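Local coordinates for protein putative sarcosine dimethylglycine methyltransferase (Galdieria sulphuraria, PDB 2O57) that probably transfers methyl groups from S-adenosylmethionine to the amine nitrogen of sarcosine or dimethylglycine, at residues A[41-46]-A[62-67]; A[48-53]-A[239-244]; A[66-71]-A[97-102]. One frame throughout, in Å; residues are numbered along the deposited sequence.

Contact 1. Residues A[41-46]-A[62-67]; sequences GGEDIH and ASLRTD
Ser63, in segment 62-67 of helix 59-76, meets the loop 41-46 with every side-chain atom it has. Its CB rests against the CD1 methyl of Ile45 at 3.9 Å, an apolar touch at the foot of the residue. Beyond it, OG is held anti to the helix backbone N (chi1 -179°) and takes the amide of the loop: His46 N donates to Ser63 OG over 3.1 Å, nearly straight at 169°. The same hydroxyl bonds two waters. One, 2.6 Å from Ser63 OG, is also hydrogen-bonded to Asp44 O and Asp67 OD2; the other links Ser63 OG to Asp67 OD1 and to His46 ND1, lying in the plane of the imidazole. With an alanine here, the His46 amide would probably lose its acceptor and both waters one of their anchors. Nearer the start of the loop, the extended Glu43 chain crosses Leu64 at about a right angle, bringing OE2 to 3.5 Å from Leu64 CD2. The loop follows helix 27-40 and lies against helix 59-76. Asp44 reaches the backbone amides of Tyr93 and Gly95 in a glycine-rich turn consistent with a Rossmann-type cofactor loop, while Asp67 OD1 is bound by Gln157 of strand 151-157.

Contact 2. Residues A[48-53]-A[239-244]; sequences GLYKEP and VHHYSK
Tyr50 reaches segment 239-244 with its hydroxyl and one ring face, joining the loop before helix 59-76 to helix 235-251, which follows strand 226-233 of the Rossmann-like methyltransferase fold. The polar link is short: Tyr50 OH and His241 ND1 are hydrogen-bonded at 2.6 Å, and either could be the donor. The hydroxyl arrives at the edge of the imidazole, near its plane. His241 CG stands anti to the helix backbone N (chi1 -175°), which carries the imidazole to the phenol's hydroxyl. Around this bond the two rings meet rim to rim, with planes at 45° and neither over the other's face.

Van der Waals contacts carry the remainder of the tyrosine. The His240 backbone carbonyl carbon lies over one ring face, His240 CB approaches Tyr50 CD2 at 3.7 Å, and Lys244 CG comes within 3.9 Å of Tyr50 CE1. The lysine chain is bent at chi2 and chi3, and its NZ bonds the carbonyls of Val54 and Asp57.

Glu52 only comes near: its OE2 is 4.0 Å from His240 NE2, with carboxylate and imidazole planes 86° apart. Its OE1 accepts a hydrogen bond from Val54 N, and OE2 has a long, weak ion pair with Arg292 of the second subunit; Ile297 of that subunit packs on His240, placing this corner at the interface between the two chains.

A water makes the last link: it accepts from Tyr50 N at 2.9 Å and forms a weak bond of 3.3 Å with His240 ND1, lying in the plane of that imidazole.

Contact 3. Residues A[66-71]-A[97-102]; sequences TDEWLA and ARFLVR
Phe99 lays one face of its ring over the CB of Asp67, a CH-pi contact of 4.2 Å from CB to the ring centroid, 15° off the ring normal. The ring lies between two helices of the Rossmann-like methyltransferase fold, helix 59-76 and helix 95-104, whose short segments approach to 11.3 Å between axes and cross at -55°. At that spacing a large side chain can bridge the gap, as Phe99 does with CG anti to its helix backbone N, its ring reaching across to the other helix. Ala71 supplies a small partner at the ring edge: its CB touches Phe99 CE2 at 3.7 Å and also meets Leu100 CD2 at 3.9 Å, so one methyl is shared by consecutive residues of helix 95-104. Leu100 reaches on to Ile108 and Trp155 of the central sheet. Another part of the ring edge is met by Glu68, whose chain bends at chi2 and brings its carboxylate back toward the phenylalanine; its OE1 also has a long, weak ion pair with Lys103. The carboxylate and the ring stand 86° apart, with Glu68 OE2 at 3.4 Å from Phe99 CE1.

Overall arrangement
From the N terminus, helix 27-40 leads into the loop that supplies 41-46 and then 48-53. Contact 1 closes a short loop by folding 41-46 onto helix 59-76 soon afterwards. Contact 2 begins before that loop is complete and ends far along the chain on helix 235-251, so the two cross. Contact 3 starts from the same turn of helix 59-76 that contact 1 uses, sharing Thr66 and Asp67, and runs to helix 95-104; it is nested within the long loop closed by contact 2. Helix 59-76 thus joins the loop after helix 27-40 to the first helix after strand 85-89, while contact 2 ties that loop to the late helix 235-251.

Contact 1. Residues A[41-46]-A[62-67]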
loop_
_atom_site.group_PDB
_atom_site.type_symbol
_atom_site.label_atom_id
_atom_site.label_comp_id
_atom_site.label_asym_id
_atom_site.label_seq_id
_atom_site.Cartn_x
_atom_site.Cartn_y
_atom_site.Cartn_z
ATOM N N GLY A 41 22.960 -13.867 -5.620
ATOM C CA GLY A 41 22.855 -15.334 -5.561
ATOM C C GLY A 41 21.413 -15.826 -5.668
ATOM O O GLY A 41 20.571 -15.271 -6.405
ATOM N N GLY A 42 21.114 -16.880 -4.942
ATOM C CA GLY A 42 19.827 -17.529 -5.080
ATOM C C GLY A 42 18.756 -16.978 -4.187
ATOM O O GLY A 42 17.680 -17.563 -4.084
ATOM N N GLU A 43 19.035 -15.853 -3.525
ATOM C CA GLU A 43 18.023 -15.234 -2.663
ATOM C C GLU A 43 17.471 -14.057 -3.453
ATOM O O GLU A 43 18.075 -12.960 -3.487
ATOM C CB GLU A 43 18.612 -14.798 -1.328
ATOM C CG GLU A 43 17.569 -14.300 -0.345
ATOM C CD GLU A 43 18.178 -13.601 0.887
ATOM O OE1 GLU A 43 19.395 -13.742 1.108
ATOM O OE2 GLU A 43 17.438 -12.880 1.609
ATOM N N ASP A 44 16.339 -14.309 -4.109
ATOM C CA ASP A 44 15.830 -13.436 -5.169
ATOM C C ASP A 44 15.549 -12.016 -4.700
ATOM O O ASP A 44 15.002 -11.829 -3.614
ATOM C CB ASP A 44 14.555 -14.014 -5.752
ATOM C CG ASP A 44 14.752 -15.399 -6.307
ATOM O OD1 ASP A 44 14.882 -15.544 -7.533
ATOM O OD2 ASP A 44 14.782 -16.334 -5.522
ATOM N N ILE A 45 15.920 -11.068 -5.556
ATOM C CA ILE A 45 15.625 -9.631 -5.456
ATOM C C ILE A 45 14.375 -9.216 -6.244
ATOM O O ILE A 45 14.206 -9.564 -7.436
ATOM C CB ILE A 45 16.852 -8.811 -5.999
ATOM C CG1 ILE A 45 18.116 -9.142 -5.201
ATOM C CG2 ILE A 45 16.568 -7.249 -6.060
ATOM C CD1 ILE A 45 18.055 -8.743 -3.672
ATOM N N HIS A 46 13.547 -8.385 -5.615
ATOM C CA HIS A 46 12.423 -7.756 -6.290
ATOM C C HIS A 46 12.426 -6.292 -5.862
ATOM O O HIS A 46 13.270 -5.899 -5.038
ATOM C CB HIS A 46 11.078 -8.419 -5.916
ATOM C CG HIS A 46 11.073 -9.906 -6.124
ATOM N ND1 HIS A 46 11.433 -10.789 -5.130
ATOM C CD2 HIS A 46 10.832 -10.653 -7.228
ATOM C CE1 HIS A 46 11.373 -12.026 -5.598
ATOM N NE2 HIS A 46 11.014 -11.973 -6.874
ATOM N N ALA A 62 16.337 -3.590 1.365
ATOM C CA ALA A 62 15.060 -3.109 0.808
ATOM C C ALA A 62 14.184 -4.236 0.212
ATOM O O ALA A 62 12.973 -4.244 0.391
ATOM C CB ALA A 62 15.311 -2.061 -0.250
ATOM N N SER A 63 14.801 -5.159 -0.528
ATOM C CA SER A 63 14.063 -6.281 -1.110
ATOM C C SER A 63 13.490 -7.179 0.030
ATOM O O SER A 63 12.366 -7.660 -0.086
ATOM C CB SER A 63 14.945 -7.075 -2.078
ATOM O OG SER A 63 14.226 -8.132 -2.648
ATOM N N LEU A 64 14.242 -7.399 1.103
ATOM C CA LEU A 64 13.702 -8.080 2.308
ATOM C C LEU A 64 12.572 -7.338 2.990
ATOM O O LEU A 64 11.626 -7.971 3.463
ATOM C CB LEU A 64 14.786 -8.353 3.367
ATOM C CG LEU A 64 15.751 -9.452 3.002
ATOM C CD1 LEU A 64 16.994 -9.306 3.867
ATOM C CD2 LEU A 64 15.076 -10.837 3.183
ATOM N N ARG A 65 12.643 -6.003 3.024
ATOM C CA ARG A 65 11.509 -5.185 3.566
ATOM C C ARG A 65 10.236 -5.445 2.741
ATOM O O ARG A 65 9.149 -5.659 3.296
ATOM C CB ARG A 65 11.820 -3.704 3.571
ATOM C CG ARG A 65 12.920 -3.291 4.574
ATOM C CD ARG A 65 13.005 -1.778 4.787
ATOM N NE ARG A 65 14.318 -1.427 5.306
ATOM C CZ ARG A 65 15.310 -0.901 4.584
ATOM N NH1 ARG A 65 15.135 -0.568 3.313
ATOM N NH2 ARG A 65 16.489 -0.658 5.159
ATOM N N THR A 66 10.386 -5.495 1.408
ATOM C CA THR A 66 9.259 -5.842 0.540
ATOM C C THR A 66 8.688 -7.218 0.897
ATOM O O THR A 66 7.464 -7.373 1.002
ATOM C CB THR A 66 9.683 -5.832 -0.937
ATOM O OG1 THR A 66 9.772 -4.491 -1.361
ATOM C CG2 THR A 66 8.661 -6.594 -1.857
ATOM N N ASP A 67 9.561 -8.222 1.085
ATOM C CA ASP A 67 9.098 -9.585 1.390
ATOM C C ASP A 67 8.357 -9.654 2.747
ATOM O O ASP A 67 7.299 -10.275 2.852
ATOM C CB ASP A 67 10.279 -10.566 1.426
ATOM C CG ASP A 67 10.968 -10.667 0.110
ATOM O OD1 ASP A 67 10.344 -10.298 -0.915
ATOM O OD2 ASP A 67 12.142 -11.110 0.104
HETATM O O HOH W 1 14.270 -10.412 -1.422
HETATM O O HOH W 2 11.493 -9.123 -2.785
#

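Contact 2. Residues A[48-53]-A[239-244]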
loop_
_atom_site.group_PDB
_atom_site.type_symbol
_atom_site.label_atom_id
_atom_site.label_comp_id
_atom_site.label_asym_id
_atom_site.label_seq_id
_atom_site.Cartn_x
_atom_site.Cartn_y
_atom_site.Cartn_z
ATOM N N GLY A 48 12.308 -3.046 -4.076
ATOM C CA GLY A 48 12.489 -2.895 -2.650
ATOM C C GLY A 48 11.688 -1.760 -2.019
ATOM O O GLY A 48 11.208 -0.862 -2.714
ATOM N N LEU A 49 11.574 -1.821 -0.697
ATOM C CA LEU A 49 11.080 -0.704 0.104
ATOM C C LEU A 49 12.332 -0.038 0.736
ATOM O O LEU A 49 13.001 -0.629 1.586
ATOM C CB LEU A 49 10.070 -1.197 1.161
ATOM C CG LEU A 49 8.733 -1.828 0.699
ATOM C CD1 LEU A 49 7.951 -2.287 1.968
ATOM C CD2 LEU A 49 7.935 -0.806 -0.162
ATOM N N TYR A 50 12.670 1.167 0.268
ATOM C CA TYR A 50 13.938 1.853 0.623
ATOM C C TYR A 50 13.806 2.875 1.769
ATOM O O TYR A 50 12.787 3.551 1.901
ATOM C CB TYR A 50 14.579 2.517 -0.606
ATOM C CG TYR A 50 15.073 1.455 -1.566
ATOM C CD1 TYR A 50 16.392 0.966 -1.466
ATOM C CD2 TYR A 50 14.226 0.926 -2.546
ATOM C CE1 TYR A 50 16.876 -0.039 -2.319
ATOM C CE2 TYR A 50 14.692 -0.119 -3.408
ATOM C CZ TYR A 50 16.013 -0.579 -3.297
ATOM O OH TYR A 50 16.438 -1.593 -4.132
ATOM N N LYS A 51 14.832 2.948 2.611
ATOM C CA LYS A 51 14.857 3.862 3.760
ATOM C C LYS A 51 15.758 5.030 3.358
ATOM O O LYS A 51 16.842 4.797 2.847
ATOM C CB LYS A 51 15.474 3.128 4.954
ATOM C CG LYS A 51 15.676 3.951 6.212
ATOM C CD LYS A 51 16.126 3.022 7.371
ATOM C CE LYS A 51 16.508 3.823 8.640
ATOM N NZ LYS A 51 16.814 2.915 9.829
ATOM N N GLU A 52 15.328 6.268 3.578
ATOM C CA GLU A 52 16.211 7.446 3.360
ATOM C C GLU A 52 17.325 7.535 4.391
ATOM O O GLU A 52 17.095 7.168 5.545
ATOM C CB GLU A 52 15.395 8.743 3.404
ATOM C CG GLU A 52 14.423 8.833 2.246
ATOM C CD GLU A 52 15.081 9.343 0.957
ATOM O OE1 GLU A 52 16.330 9.510 0.922
ATOM O OE2 GLU A 52 14.340 9.550 -0.034
ATOM N N PRO A 53 18.553 7.987 3.991
ATOM C CA PRO A 53 19.009 8.323 2.626
ATOM C C PRO A 53 19.220 7.074 1.765
ATOM O O PRO A 53 19.991 6.146 2.121
ATOM C CB PRO A 53 20.321 9.094 2.846
ATOM C CG PRO A 53 20.827 8.619 4.225
ATOM C CD PRO A 53 19.598 8.203 5.016
ATOM N N VAL A 239 11.306 4.174 -8.605
ATOM C CA VAL A 239 12.431 5.109 -8.853
ATOM C C VAL A 239 13.673 4.740 -8.044
ATOM O O VAL A 239 14.774 4.622 -8.620
ATOM C CB VAL A 239 12.022 6.589 -8.612
ATOM C CG1 VAL A 239 13.268 7.533 -8.617
ATOM C CG2 VAL A 239 11.012 6.990 -9.651
ATOM N N HIS A 240 13.507 4.507 -6.738
ATOM C CA HIS A 240 14.670 4.215 -5.903
ATOM C C HIS A 240 15.301 2.898 -6.327
ATOM O O HIS A 240 16.524 2.802 -6.399
ATOM C CB HIS A 240 14.281 4.081 -4.444
ATOM C CG HIS A 240 13.796 5.360 -3.839
ATOM N ND1 HIS A 240 12.829 5.397 -2.859
ATOM C CD2 HIS A 240 14.148 6.645 -4.078
ATOM C CE1 HIS A 240 12.607 6.655 -2.513
ATOM N NE2 HIS A 240 13.382 7.431 -3.245
ATOM N N HIS A 241 14.461 1.892 -6.537
ATOM C CA HIS A 241 14.957 0.540 -6.796
ATOM C C HIS A 241 15.755 0.484 -8.096
ATOM O O HIS A 241 16.868 -0.030 -8.110
ATOM C CB HIS A 241 13.806 -0.436 -6.915
ATOM C CG HIS A 241 14.252 -1.853 -7.056
ATOM N ND1 HIS A 241 14.913 -2.532 -6.046
ATOM C CD2 HIS A 241 14.164 -2.705 -8.105
ATOM C CE1 HIS A 241 15.167 -3.763 -6.458
ATOM N NE2 HIS A 241 14.721 -3.892 -7.702
ATOM N N TYR A 242 15.184 1.016 -9.173
ATOM C CA TYR A 242 15.884 0.989 -10.442
ATOM C C TYR A 242 17.111 1.901 -10.492
ATOM O O TYR A 242 18.111 1.512 -11.099
ATOM C CB TYR A 242 14.915 1.189 -11.596
ATOM C CG TYR A 242 14.050 -0.036 -11.757
ATOM C CD1 TYR A 242 14.639 -1.310 -11.898
ATOM C CD2 TYR A 242 12.673 0.048 -11.725
ATOM C CE1 TYR A 242 13.856 -2.459 -12.026
ATOM C CE2 TYR A 242 11.873 -1.118 -11.858
ATOM C CZ TYR A 242 12.463 -2.333 -12.009
ATOM O OH TYR A 242 11.679 -3.449 -12.152
ATOM N N SER A 243 17.066 3.033 -9.764
ATOM C CA SER A 243 18.264 3.877 -9.575
ATOM C C SER A 243 19.391 3.111 -8.837
ATOM O O SER A 243 20.575 3.153 -9.247
ATOM C CB SER A 243 17.902 5.165 -8.781
ATOM O OG SER A 243 16.978 5.939 -9.525
ATOM N N LYS A 244 19.040 2.410 -7.748
ATOM C CA LYS A 244 20.041 1.615 -7.021
ATOM C C LYS A 244 20.579 0.439 -7.859
ATOM O O LYS A 244 21.786 0.142 -7.837
ATOM C CB LYS A 244 19.443 1.064 -5.723
ATOM C CG LYS A 244 18.975 2.159 -4.721
ATOM C CD LYS A 244 20.119 2.792 -4.015
ATOM C CE LYS A 244 20.756 1.814 -3.060
ATOM N NZ LYS A 244 21.886 2.416 -2.335
HETATM O O HOH W 3 11.102 2.990 -1.377
#

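Contact 3. Residues A[66-71]-A[97-102]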
loop_
_atom_site.group_PDB
_atom_site.type_symbol
_atom_site.label_atom_id
_atom_site.label_comp_id
_atom_site.label_asym_id
_atom_site.label_seq_id
_atom_site.Cartn_x
_atom_site.Cartn_y
_atom_site.Cartn_z
ATOM N N THR A 66 10.386 -5.495 1.408
ATOM C CA THR A 66 9.259 -5.842 0.540
ATOM C C THR A 66 8.688 -7.218 0.897
ATOM O O THR A 66 7.464 -7.373 1.002
ATOM C CB THR A 66 9.683 -5.832 -0.937
ATOM O OG1 THR A 66 9.772 -4.491 -1.361
ATOM C CG2 THR A 66 8.661 -6.594 -1.857
ATOM N N ASP A 67 9.561 -8.222 1.085
ATOM C CA ASP A 67 9.098 -9.585 1.390
ATOM C C ASP A 67 8.357 -9.654 2.747
ATOM O O ASP A 67 7.299 -10.275 2.852
ATOM C CB ASP A 67 10.279 -10.566 1.426
ATOM C CG ASP A 67 10.968 -10.667 0.110
ATOM O OD1 ASP A 67 10.344 -10.298 -0.915
ATOM O OD2 ASP A 67 12.142 -11.110 0.104
ATOM N N GLU A 68 8.910 -8.979 3.757
ATOM C CA GLU A 68 8.272 -8.859 5.086
ATOM C C GLU A 68 6.933 -8.145 4.974
ATOM O O GLU A 68 5.958 -8.570 5.587
ATOM C CB GLU A 68 9.160 -8.089 6.074
ATOM C CG GLU A 68 10.439 -8.833 6.491
ATOM C CD GLU A 68 10.206 -10.011 7.434
ATOM O OE1 GLU A 68 9.080 -10.175 7.971
ATOM O OE2 GLU A 68 11.181 -10.767 7.665
ATOM N N TRP A 69 6.898 -7.043 4.217
ATOM C CA TRP A 69 5.646 -6.261 4.043
ATOM C C TRP A 69 4.576 -7.120 3.352
ATOM O O TRP A 69 3.450 -7.225 3.837
ATOM C CB TRP A 69 5.879 -4.949 3.233
ATOM C CG TRP A 69 4.592 -4.372 2.664
ATOM C CD1 TRP A 69 3.531 -3.855 3.378
ATOM C CD2 TRP A 69 4.217 -4.291 1.272
ATOM N NE1 TRP A 69 2.529 -3.467 2.510
ATOM C CE2 TRP A 69 2.928 -3.708 1.220
ATOM C CE3 TRP A 69 4.856 -4.645 0.070
ATOM C CZ2 TRP A 69 2.262 -3.481 0.020
ATOM C CZ3 TRP A 69 4.190 -4.426 -1.140
ATOM C CH2 TRP A 69 2.896 -3.839 -1.154
ATOM N N LEU A 70 4.918 -7.726 2.218
ATOM C CA LEU A 70 3.921 -8.487 1.456
ATOM C C LEU A 70 3.410 -9.677 2.268
ATOM O O LEU A 70 2.218 -9.934 2.281
ATOM C CB LEU A 70 4.437 -8.974 0.092
ATOM C CG LEU A 70 3.342 -9.461 -0.899
ATOM C CD1 LEU A 70 2.446 -8.262 -1.408
ATOM C CD2 LEU A 70 4.046 -10.097 -2.126
ATOM N N ALA A 71 4.318 -10.356 2.962
ATOM C CA ALA A 71 3.973 -11.493 3.798
ATOM C C ALA A 71 3.074 -11.030 4.961
ATOM O O ALA A 71 2.125 -11.698 5.313
ATOM C CB ALA A 71 5.212 -12.174 4.303
ATOM N N ALA A 97 9.886 -18.524 -1.517
ATOM C CA ALA A 97 9.310 -19.772 -1.056
ATOM C C ALA A 97 10.024 -20.226 0.223
ATOM O O ALA A 97 9.368 -20.586 1.203
ATOM C CB ALA A 97 9.389 -20.854 -2.122
ATOM N N ARG A 98 11.357 -20.186 0.211
ATOM C CA ARG A 98 12.115 -20.510 1.412
ATOM C C ARG A 98 11.812 -19.557 2.568
ATOM O O ARG A 98 11.626 -20.019 3.694
ATOM C CB ARG A 98 13.628 -20.595 1.149
ATOM C CG ARG A 98 13.971 -21.905 0.364
ATOM C CD ARG A 98 15.461 -22.025 0.049
ATOM N NE ARG A 98 15.945 -20.947 -0.839
ATOM C CZ ARG A 98 15.885 -20.949 -2.173
ATOM N NH1 ARG A 98 15.325 -21.977 -2.816
ATOM N NH2 ARG A 98 16.405 -19.901 -2.861
ATOM N N PHE A 99 11.755 -18.249 2.284
ATOM C CA PHE A 99 11.345 -17.228 3.291
ATOM C C PHE A 99 9.973 -17.562 3.938
ATOM O O PHE A 99 9.833 -17.587 5.171
ATOM C CB PHE A 99 11.307 -15.852 2.625
ATOM C CG PHE A 99 10.672 -14.765 3.458
ATOM C CD1 PHE A 99 11.419 -14.099 4.424
ATOM C CD2 PHE A 99 9.344 -14.389 3.253
ATOM C CE1 PHE A 99 10.842 -13.084 5.192
ATOM C CE2 PHE A 99 8.751 -13.361 4.003
ATOM C CZ PHE A 99 9.498 -12.705 4.962
ATOM N N LEU A 100 8.969 -17.836 3.110
ATOM C CA LEU A 100 7.633 -18.139 3.644
ATOM C C LEU A 100 7.561 -19.463 4.444
ATOM O O LEU A 100 6.865 -19.565 5.478
ATOM C CB LEU A 100 6.617 -18.128 2.500
ATOM C CG LEU A 100 6.364 -16.784 1.796
ATOM C CD1 LEU A 100 5.385 -17.062 0.661
ATOM C CD2 LEU A 100 5.772 -15.769 2.772
ATOM N N VAL A 101 8.255 -20.484 3.943
ATOM C CA VAL A 101 8.282 -21.786 4.604
ATOM C C VAL A 101 8.948 -21.639 5.999
ATOM O O VAL A 101 8.360 -22.064 7.003
ATOM C CB VAL A 101 8.975 -22.880 3.730
ATOM C CG1 VAL A 101 9.228 -24.184 4.553
ATOM C CG2 VAL A 101 8.148 -23.155 2.455
ATOM N N ARG A 102 10.129 -21.020 6.067
ATOM C CA ARG A 102 10.819 -20.843 7.364
ATOM C C ARG A 102 9.981 -19.979 8.325
ATOM O O ARG A 102 9.994 -20.212 9.535
ATOM C CB ARG A 102 12.234 -20.214 7.227
ATOM C CG ARG A 102 13.255 -20.950 6.319
ATOM C CD ARG A 102 14.588 -20.171 6.293
ATOM N NE ARG A 102 15.562 -20.606 5.278
ATOM C CZ ARG A 102 16.339 -21.666 5.452
ATOM N NH1 ARG A 102 16.228 -22.364 6.570
ATOM N NH2 ARG A 102 17.225 -22.030 4.534
#